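Local coordinates for putative fusidic acid resistance protein (Staphylococcus aureus, PDB 2YB5), which confers resistance to the antibiotic fusidic acid, probably by binding elongation factor G and clearing it from stalled ribosomes, at residues E8-V13 / D202-L207; I84-I89 / I113-I118; K97-V102 / G144-I149. All coordinates share one frame; numbering follows the deposited sequence.

Interaction 1. Residues E8-V13 / D202-L207; sequences EVYKFV and DDINNL
Y10 lays one face of its ring against I204. The CB of I204 stands 3.9 Å from the Y10 ring centroid, 25° off the ring normal, a CH-pi contact over the face. The CG2 branch reaches toward the phenol end, 3.6 Å from Y10 CZ, while the backbone N of I204 sits above the ring plane nearer the rim. At the ring edge comes D202 O, 3.7 Å from Y10 CD1. No hydrogen bond crosses between the segments. Y10 O and D202 O approach to 3.4 Å, but both are acceptors, so this is proximity imposed by packing and not a bond. One turn along the helix, V13 CG1 touches D202 CB at 4.1 Å, the two side chains crossing at about a right angle.

Y10 gets its ring there with CG lodged between its backbone N and carbonyl carbon (chi1 65°), a torsion that is uncommon for an aromatic inside a helix and probably easier to accommodate in the first turn of helix 9-27. The helix start that carries I204 is fixed by D203: it is the N-cap of helix 204-214, and its OD1 accepts from N205 N at 3.0 Å, met from above the carboxylate plane. The backbone of D203 contributes too, its O taking N206 N at 2.8 Å. D202 turns its carboxylate off this interface, and OD2 bonds to Q17 of helix 9-27, which gives the loop a second hold on that helix. S119 also packs on Y10.

What results is a junction between two helix N-termini, aspartate-capped on the 204-214 side, where the helical N-terminal region meets the treble-clef zinc-finger region; the side chain of D202 lies about 10 Å from the zinc.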
loop_
_atom_site.group_PDB
_atom_site.type_symbol
_atom_site.label_atom_id
_atom_site.label_comp_id
_atom_site.label_asym_id
_atom_site.label_seq_id
_atom_site.Cartn_x
_atom_site.Cartn_y
_atom_site.Cartn_z
ATOM N N GLU A 8 -9.272 4.454 0.779
ATOM C CA GLU A 8 -7.861 4.438 1.152
ATOM C C GLU A 8 -6.996 3.968 -0.016
ATOM O O GLU A 8 -7.464 3.254 -0.908
ATOM C CB GLU A 8 -7.650 3.552 2.378
ATOM C CG GLU A 8 -8.454 3.986 3.612
ATOM C CD GLU A 8 -8.160 5.413 4.051
ATOM O OE1 GLU A 8 -6.993 5.860 3.934
ATOM O OE2 GLU A 8 -9.097 6.093 4.526
ATOM N N VAL A 9 -5.747 4.414 -0.025
ATOM C CA VAL A 9 -4.772 4.011 -1.039
ATOM C C VAL A 9 -4.645 2.481 -1.127
ATOM O O VAL A 9 -4.593 1.915 -2.228
ATOM C CB VAL A 9 -3.374 4.646 -0.747
ATOM C CG1 VAL A 9 -2.279 3.976 -1.553
ATOM C CG2 VAL A 9 -3.399 6.153 -1.029
ATOM N N TYR A 10 -4.588 1.809 0.023
ATOM C CA TYR A 10 -4.499 0.339 0.019
ATOM C C TYR A 10 -5.738 -0.354 -0.599
ATOM O O TYR A 10 -5.607 -1.393 -1.230
ATOM C CB TYR A 10 -4.179 -0.211 1.409
ATOM C CG TYR A 10 -5.225 0.012 2.471
ATOM C CD1 TYR A 10 -6.267 -0.895 2.659
ATOM C CD2 TYR A 10 -5.145 1.104 3.328
ATOM C CE1 TYR A 10 -7.219 -0.703 3.652
ATOM C CE2 TYR A 10 -6.087 1.306 4.318
ATOM C CZ TYR A 10 -7.117 0.402 4.478
ATOM O OH TYR A 10 -8.041 0.614 5.470
ATOM N N LYS A 11 -6.922 0.242 -0.453
ATOM C CA LYS A 11 -8.130 -0.278 -1.112
ATOM C C LYS A 11 -8.053 -0.126 -2.621
ATOM O O LYS A 11 -8.546 -0.989 -3.354
ATOM C CB LYS A 11 -9.409 0.393 -0.593
ATOM C CG LYS A 11 -9.780 0.008 0.839
ATOM C CD LYS A 11 -10.401 -1.385 0.904
ATOM C CE LYS A 11 -10.747 -1.818 2.331
ATOM N NZ LYS A 11 -11.517 -3.118 2.334
ATOM N N PHE A 12 -7.433 0.955 -3.087
ATOM C CA PHE A 12 -7.226 1.140 -4.513
ATOM C C PHE A 12 -6.269 0.090 -5.084
ATOM O O PHE A 12 -6.443 -0.369 -6.210
ATOM C CB PHE A 12 -6.718 2.551 -4.829
ATOM C CG PHE A 12 -6.466 2.777 -6.297
ATOM C CD1 PHE A 12 -7.492 3.182 -7.133
ATOM C CD2 PHE A 12 -5.206 2.554 -6.844
ATOM C CE1 PHE A 12 -7.268 3.388 -8.494
ATOM C CE2 PHE A 12 -4.980 2.739 -8.207
ATOM C CZ PHE A 12 -6.011 3.161 -9.030
ATOM N N VAL A 13 -5.263 -0.283 -4.305
ATOM C CA VAL A 13 -4.326 -1.313 -4.723
ATOM C C VAL A 13 -5.064 -2.635 -4.859
ATOM O O VAL A 13 -4.862 -3.366 -5.838
ATOM C CB VAL A 13 -3.138 -1.426 -3.756
ATOM C CG1 VAL A 13 -2.230 -2.584 -4.144
ATOM C CG2 VAL A 13 -2.356 -0.114 -3.756
ATOM N N ASP A 202 -1.861 -4.138 -0.139
ATOM C CA ASP A 202 -3.320 -4.077 -0.337
ATOM C C ASP A 202 -4.147 -4.106 0.951
ATOM O O ASP A 202 -5.371 -4.060 0.882
ATOM C CB ASP A 202 -3.795 -5.162 -1.297
ATOM C CG ASP A 202 -3.521 -6.560 -0.791
ATOM O OD1 ASP A 202 -3.199 -6.735 0.405
ATOM O OD2 ASP A 202 -3.618 -7.486 -1.605
ATOM N N ASP A 203 -3.489 -4.140 2.114
ATOM C CA ASP A 203 -4.195 -4.153 3.401
ATOM C C ASP A 203 -3.354 -3.512 4.510
ATOM O O ASP A 203 -2.341 -4.075 4.923
ATOM C CB ASP A 203 -4.566 -5.595 3.765
ATOM C CG ASP A 203 -5.560 -5.689 4.915
ATOM O OD1 ASP A 203 -5.813 -4.680 5.594
ATOM O OD2 ASP A 203 -6.093 -6.795 5.141
ATOM N N ILE A 204 -3.778 -2.339 4.990
ATOM C CA ILE A 204 -3.051 -1.623 6.074
ATOM C C ILE A 204 -2.891 -2.492 7.320
ATOM O O ILE A 204 -1.946 -2.299 8.084
ATOM C CB ILE A 204 -3.715 -0.273 6.457
ATOM C CG1 ILE A 204 -2.753 0.614 7.263
ATOM C CG2 ILE A 204 -5.037 -0.482 7.229
ATOM C CD1 ILE A 204 -1.603 1.172 6.445
ATOM N N ASN A 205 -3.791 -3.467 7.499
ATOM C CA ASN A 205 -3.660 -4.445 8.577
ATOM C C ASN A 205 -2.319 -5.163 8.559
ATOM O O ASN A 205 -1.798 -5.480 9.619
ATOM C CB ASN A 205 -4.785 -5.491 8.545
ATOM C CG ASN A 205 -6.069 -5.007 9.181
ATOM O OD1 ASN A 205 -6.105 -3.976 9.843
ATOM N ND2 ASN A 205 -7.146 -5.778 8.989
ATOM N N ASN A 206 -1.773 -5.424 7.368
ATOM C CA ASN A 206 -0.473 -6.082 7.238
ATOM C C ASN A 206 0.629 -5.256 7.914
ATOM O O ASN A 206 1.544 -5.811 8.510
ATOM C CB ASN A 206 -0.087 -6.314 5.770
ATOM C CG ASN A 206 -1.068 -7.236 5.003
ATOM O OD1 ASN A 206 -2.006 -7.802 5.569
ATOM N ND2 ASN A 206 -0.834 -7.377 3.698
ATOM N N LEU A 207 0.547 -3.929 7.798
ATOM C CA LEU A 207 1.504 -3.049 8.461
ATOM C C LEU A 207 1.281 -3.022 9.968
ATOM O O LEU A 207 2.249 -3.020 10.742
ATOM C CB LEU A 207 1.409 -1.626 7.908
ATOM C CG LEU A 207 2.367 -0.612 8.532
ATOM C CD1 LEU A 207 3.823 -1.007 8.254
ATOM C CD2 LEU A 207 2.049 0.794 8.001
#

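Interaction 2. Residues I84-I89 / I113-I118; sequences IQDFEI and IDTKEI
F87 and T115 tie together an extended segment, 84-89, and one that folds into a turn, 113-118; the chains come closest at D86-K116 and F87-T115. F87 N donates to T115 O at 2.9 Å, almost straight at the hydrogen (176°), though tilted out of the carbonyl plane. The type I turn runs from D114 to E117, reinforced by an Asx turn in which D114 OD1 accepts from K116 N at 3.1 Å.

D86 is gripped on both carboxylate oxygens. T115 OG1 donates to D86 OD2 at 2.6 Å, on the anti lone pair of that carboxylate oxygen, and K116 NZ forms a salt bridge with D86 OD1 at 3.1 Å from the syn side, its chain extended until a bend at the last torsion (chi4 -69°). Held at both oxygens, the carboxylate has little room to rotate. These bonds knit the end of the N-terminal helical region to the loop leading into strand 121-125 of the zinc-finger region. I84 CG2 lies 4.1 Å from K116 CB, and I84 also packs on F12 of helix 9-27.

Beneath lies an apolar layer: I118 CD1 sits over one face of the F87 ring, 4.2 Å from its centroid, and I89 CD1 meets I113 CD1 tip to tip at 3.8 Å. F195 of helix 194-200 packs against I113 and I118.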
loop_
_atom_site.group_PDB
_atom_site.type_symbol
_atom_site.label_atom_id
_atom_site.label_comp_id
_atom_site.label_asym_id
_atom_site.label_seq_id
_atom_site.Cartn_x
_atom_site.Cartn_y
_atom_site.Cartn_z
ATOM N N ILE A 84 -9.434 8.631 -4.502
ATOM C CA ILE A 84 -8.462 8.178 -3.498
ATOM C C ILE A 84 -8.213 9.244 -2.432
ATOM O O ILE A 84 -7.824 10.371 -2.751
ATOM C CB ILE A 84 -7.087 7.838 -4.124
ATOM C CG1 ILE A 84 -7.211 6.736 -5.176
ATOM C CG2 ILE A 84 -6.097 7.423 -3.044
ATOM C CD1 ILE A 84 -5.902 6.433 -5.908
ATOM N N GLN A 85 -8.410 8.864 -1.170
ATOM C CA GLN A 85 -8.045 9.700 -0.019
ATOM C C GLN A 85 -6.525 9.805 0.112
ATOM O O GLN A 85 -5.855 8.816 0.436
ATOM C CB GLN A 85 -8.632 9.094 1.263
ATOM C CG GLN A 85 -8.312 9.833 2.552
ATOM C CD GLN A 85 -9.063 11.138 2.694
ATOM O OE1 GLN A 85 -8.458 12.179 2.947
ATOM N NE2 GLN A 85 -10.385 11.094 2.538
ATOM N N ASP A 86 -5.983 10.996 -0.128
ATOM C CA ASP A 86 -4.533 11.215 -0.044
ATOM C C ASP A 86 -3.978 10.946 1.348
ATOM O O ASP A 86 -4.643 11.149 2.363
ATOM C CB ASP A 86 -4.161 12.653 -0.423
ATOM C CG ASP A 86 -4.369 12.941 -1.879
ATOM O OD1 ASP A 86 -5.531 13.151 -2.276
ATOM O OD2 ASP A 86 -3.367 12.976 -2.621
ATOM N N PHE A 87 -2.737 10.479 1.368
ATOM C CA PHE A 87 -1.982 10.326 2.599
ATOM C C PHE A 87 -1.616 11.722 3.094
ATOM O O PHE A 87 -1.066 12.514 2.339
ATOM C CB PHE A 87 -0.720 9.519 2.317
ATOM C CG PHE A 87 0.097 9.217 3.529
ATOM C CD1 PHE A 87 -0.137 8.070 4.262
ATOM C CD2 PHE A 87 1.108 10.080 3.937
ATOM C CE1 PHE A 87 0.624 7.767 5.379
ATOM C CE2 PHE A 87 1.865 9.798 5.052
ATOM C CZ PHE A 87 1.624 8.634 5.777
ATOM N N GLU A 88 -1.948 12.017 4.348
ATOM C CA GLU A 88 -1.532 13.264 5.000
ATOM C C GLU A 88 -0.163 13.066 5.636
ATOM O O GLU A 88 0.048 12.120 6.408
ATOM C CB GLU A 88 -2.554 13.701 6.049
ATOM C CG GLU A 88 -3.937 13.943 5.440
ATOM C CD GLU A 88 -4.967 14.420 6.443
ATOM O OE1 GLU A 88 -4.648 14.507 7.654
ATOM O OE2 GLU A 88 -6.104 14.708 6.013
ATOM N N ILE A 89 0.772 13.924 5.262
ATOM C CA ILE A 89 2.119 13.844 5.757
ATOM C C ILE A 89 2.216 14.826 6.923
ATOM O O ILE A 89 1.851 15.990 6.772
ATOM C CB ILE A 89 3.153 14.242 4.686
ATOM C CG1 ILE A 89 2.997 13.384 3.427
ATOM C CG2 ILE A 89 4.549 14.099 5.249
ATOM C CD1 ILE A 89 4.135 13.570 2.417
ATOM N N ILE A 113 7.368 12.137 -3.406
ATOM C CA ILE A 113 6.162 11.512 -2.856
ATOM C C ILE A 113 4.872 11.897 -3.578
ATOM O O ILE A 113 4.478 13.064 -3.594
ATOM C CB ILE A 113 5.990 11.827 -1.362
ATOM C CG1 ILE A 113 7.290 11.555 -0.598
ATOM C CG2 ILE A 113 4.867 10.984 -0.783
ATOM C CD1 ILE A 113 7.237 11.933 0.867
ATOM N N ASP A 114 4.223 10.888 -4.159
ATOM C CA ASP A 114 2.850 10.993 -4.643
ATOM C C ASP A 114 1.921 10.487 -3.540
ATOM O O ASP A 114 1.989 9.324 -3.161
ATOM C CB ASP A 114 2.679 10.154 -5.903
ATOM C CG ASP A 114 1.379 10.430 -6.612
ATOM O OD1 ASP A 114 0.347 10.631 -5.937
ATOM O OD2 ASP A 114 1.389 10.446 -7.859
ATOM N N THR A 115 1.045 11.351 -3.038
ATOM C CA THR A 115 0.284 11.027 -1.830
ATOM C C THR A 115 -0.922 10.112 -2.074
ATOM O O THR A 115 -1.518 9.620 -1.122
ATOM C CB THR A 115 -0.132 12.302 -1.039
ATOM O OG1 THR A 115 -0.839 13.208 -1.892
ATOM C CG2 THR A 115 1.095 12.988 -0.467
ATOM N N LYS A 116 -1.257 9.860 -3.340
ATOM C CA LYS A 116 -2.280 8.872 -3.681
ATOM C C LYS A 116 -1.669 7.474 -3.906
ATOM O O LYS A 116 -2.359 6.562 -4.355
ATOM C CB LYS A 116 -3.050 9.311 -4.933
ATOM C CG LYS A 116 -3.788 10.639 -4.778
ATOM C CD LYS A 116 -4.396 11.085 -6.098
ATOM C CE LYS A 116 -5.088 12.421 -5.981
ATOM N NZ LYS A 116 -6.328 12.357 -5.156
ATOM N N GLU A 117 -0.375 7.328 -3.618
ATOM C CA GLU A 117 0.339 6.076 -3.851
ATOM C C GLU A 117 0.946 5.470 -2.605
ATOM O O GLU A 117 1.615 4.426 -2.689
ATOM C CB GLU A 117 1.459 6.287 -4.867
ATOM C CG GLU A 117 1.006 6.818 -6.204
ATOM C CD GLU A 117 2.111 6.720 -7.229
ATOM O OE1 GLU A 117 3.245 7.144 -6.907
ATOM O OE2 GLU A 117 1.855 6.209 -8.340
ATOM N N ILE A 118 0.712 6.077 -1.449
ATOM C CA ILE A 118 1.248 5.523 -0.210
ATOM C C ILE A 118 0.195 5.368 0.874
ATOM O O ILE A 118 -0.642 6.249 1.088
ATOM C CB ILE A 118 2.461 6.319 0.324
ATOM C CG1 ILE A 118 2.190 7.814 0.374
ATOM C CG2 ILE A 118 3.713 6.036 -0.508
ATOM C CD1 ILE A 118 3.238 8.552 1.214
#

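Interaction 3. Residues K97-V102 / G144-I149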
loop_
_atom_site.group_PDB
_atom_site.type_symbol
_atom_site.label_atom_id
_atom_site.label_comp_id
_atom_site.label_asym_id
_atom_site.label_seq_id
_atom_site.Cartn_x
_atom_site.Cartn_y
_atom_site.Cartn_z
ATOM N N LYS A 97 7.963 15.447 16.880
ATOM C CA LYS A 97 7.326 14.901 18.081
ATOM C C LYS A 97 7.229 13.381 18.053
ATOM O O LYS A 97 7.492 12.717 19.049
ATOM C CB LYS A 97 5.928 15.489 18.269
ATOM C CG LYS A 97 5.194 14.919 19.489
ATOM C CD LYS A 97 4.123 15.879 19.966
ATOM C CE LYS A 97 3.521 15.451 21.302
ATOM N NZ LYS A 97 2.827 16.612 21.946
ATOM N N ILE A 98 6.831 12.838 16.909
ATOM C CA ILE A 98 6.777 11.387 16.724
ATOM C C ILE A 98 8.149 10.769 17.001
ATOM O O ILE A 98 8.247 9.744 17.677
ATOM C CB ILE A 98 6.313 11.030 15.300
ATOM C CG1 ILE A 98 4.841 11.401 15.123
ATOM C CG2 ILE A 98 6.545 9.532 14.997
ATOM C CD1 ILE A 98 4.392 11.452 13.661
ATOM N N PHE A 99 9.204 11.403 16.492
ATOM C CA PHE A 99 10.576 10.929 16.709
ATOM C C PHE A 99 11.350 11.843 17.678
ATOM O O PHE A 99 12.512 12.184 17.439
ATOM C CB PHE A 99 11.290 10.792 15.365
ATOM C CG PHE A 99 10.632 9.802 14.449
ATOM C CD1 PHE A 99 10.592 8.459 14.785
ATOM C CD2 PHE A 99 10.032 10.208 13.276
ATOM C CE1 PHE A 99 9.983 7.543 13.957
ATOM C CE2 PHE A 99 9.413 9.288 12.438
ATOM C CZ PHE A 99 9.392 7.960 12.777
ATOM N N ARG A 100 10.682 12.191 18.783
ATOM C CA ARG A 100 11.171 13.142 19.804
ATOM C C ARG A 100 12.592 12.855 20.307
ATOM O O ARG A 100 13.348 13.784 20.587
ATOM C CB ARG A 100 10.192 13.132 20.997
ATOM C CG ARG A 100 10.588 13.961 22.219
ATOM C CD ARG A 100 10.371 15.443 22.005
ATOM N NE ARG A 100 8.942 15.766 21.936
ATOM C CZ ARG A 100 8.157 16.011 22.986
ATOM N NH1 ARG A 100 8.641 15.988 24.230
ATOM N NH2 ARG A 100 6.871 16.283 22.787
ATOM N N LYS A 101 12.943 11.580 20.434
ATOM C CA LYS A 101 14.258 11.201 20.963
ATOM C C LYS A 101 15.393 11.310 19.939
ATOM O O LYS A 101 16.567 11.225 20.314
ATOM C CB LYS A 101 14.221 9.777 21.530
ATOM C CG LYS A 101 13.370 9.623 22.787
ATOM C CD LYS A 101 13.416 8.186 23.274
ATOM C CE LYS A 101 12.516 7.947 24.477
ATOM N NZ LYS A 101 12.587 6.516 24.934
ATOM N N VAL A 102 15.050 11.482 18.663
ATOM C CA VAL A 102 16.045 11.585 17.603
ATOM C C VAL A 102 16.477 13.041 17.478
ATOM O O VAL A 102 15.680 13.902 17.116
ATOM C CB VAL A 102 15.484 11.061 16.260
ATOM C CG1 VAL A 102 16.484 11.252 15.123
ATOM C CG2 VAL A 102 15.102 9.593 16.394
ATOM N N GLY A 144 4.723 6.351 14.472
ATOM C CA GLY A 144 5.967 6.183 13.757
ATOM C C GLY A 144 6.890 5.214 14.470
ATOM O O GLY A 144 6.829 5.038 15.700
ATOM N N ILE A 145 7.750 4.588 13.681
ATOM C CA ILE A 145 8.747 3.664 14.177
ATOM C C ILE A 145 9.986 3.876 13.312
ATOM O O ILE A 145 9.878 4.374 12.197
ATOM C CB ILE A 145 8.213 2.213 14.059
ATOM C CG1 ILE A 145 9.050 1.241 14.883
ATOM C CG2 ILE A 145 8.166 1.776 12.598
ATOM C CD1 ILE A 145 8.568 -0.218 14.792
ATOM N N TYR A 146 11.159 3.522 13.821
ATOM C CA TYR A 146 12.364 3.473 12.992
ATOM C C TYR A 146 13.266 2.330 13.426
ATOM O O TYR A 146 13.117 1.796 14.519
ATOM C CB TYR A 146 13.134 4.792 13.032
ATOM C CG TYR A 146 13.837 5.111 14.332
ATOM C CD1 TYR A 146 15.148 4.687 14.567
ATOM C CD2 TYR A 146 13.215 5.872 15.309
ATOM C CE1 TYR A 146 15.799 4.986 15.759
ATOM C CE2 TYR A 146 13.862 6.191 16.498
ATOM C CZ TYR A 146 15.148 5.747 16.721
ATOM O OH TYR A 146 15.775 6.064 17.903
ATOM N N GLY A 147 14.199 1.964 12.556
ATOM C CA GLY A 147 15.139 0.904 12.859
ATOM C C GLY A 147 16.279 0.840 11.874
ATOM O O GLY A 147 16.293 1.564 10.876
ATOM N N GLU A 148 17.236 -0.031 12.171
ATOM C CA GLU A 148 18.375 -0.275 11.301
ATOM C C GLU A 148 17.984 -1.168 10.128
ATOM O O GLU A 148 17.307 -2.202 10.298
ATOM C CB GLU A 148 19.528 -0.933 12.081
ATOM C CG GLU A 148 20.848 -0.997 11.283
ATOM C CD GLU A 148 22.018 -1.563 12.077
ATOM O OE1 GLU A 148 22.460 -0.906 13.050
ATOM O OE2 GLU A 148 22.498 -2.667 11.725
ATOM N N ILE A 149 18.419 -0.779 8.938
ATOM C CA ILE A 149 18.215 -1.601 7.758
ATOM C C ILE A 149 19.509 -1.638 6.933
ATOM O O ILE A 149 20.009 -0.605 6.505
ATOM C CB ILE A 149 16.992 -1.101 6.940
ATOM C CG1 ILE A 149 16.591 -2.144 5.887
ATOM C CG2 ILE A 149 17.261 0.272 6.318
ATOM C CD1 ILE A 149 15.174 -1.981 5.341
#
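The C-terminal end of helix 92-98 and the turn behind it rest on strand 142-149, the middle strand of the five-stranded antiparallel sheet, with I98, F99 and V102 meeting G144 to Y146. At G144 the approach is close to the backbone itself: the bare CA of G144 lets I98 CG2 come within 3.6 Å of it. The same methyl is also 3.8 Å above the F99 ring plane, over its centre, so I98 CG2 touches both the ring and the strand.

I145 O lies at the edge of the F99 ring, 3.6 Å from F99 CE1. Farther along, F99 CD1 meets Y146 CD2 at 3.7 Å; the two rings are oblique, with centroids 6.0 Å apart and planes at 67°. With CG between its backbone N and carbonyl carbon (chi1 71°), Y146 has its ring laid beside V102. The two side chains run alongside each other in opposite senses, and V102 CG2 comes 3.6 Å from Y146 CE2. V102 is delivered there by the type I turn from F99 to V102, closed by V102 N to F99 O at 2.9 Å; F99 is the first residue to leave helical geometry.

Y132 of the neighbouring strand 130-136 completes an aromatic group, edge-to-face with F99 and in contact with Y146. The first bond of the I145 side chain leads away from 97-102, and that side chain touches I211 and I214 of helix 204-214. Strand 142-149 is therefore packed on both faces, by the end of helix 92-98 and its turn on one and by helix 204-214 on the other, as part of the helix-covered antiparallel sheet of this treble-clef zinc-finger region.

In the fold
Interactions 1 and 2 form one continuous junction, their centres 12 Å apart. V9 of the 8-13 segment packs against interaction 2: V9 CG2 lies 3.5 Å from both I118 O and K116 O, and 3.6 Å from I84 CG2. Interaction 3 touches neither, its centre 23 Å from that of interaction 1 and 21 Å from that of interaction 2. It belongs wholly to the zinc-finger region, whereas the other two join that region to the N-terminal helices. Along the chain, interactions 2 and 3 cross, and both nest inside the loop closed by interaction 1. The zinc, bound by C158, C161, C191 and C197, is about 10 Å from the side chain of D202, 11 Å from that of I118 and 13 Å from that of I145.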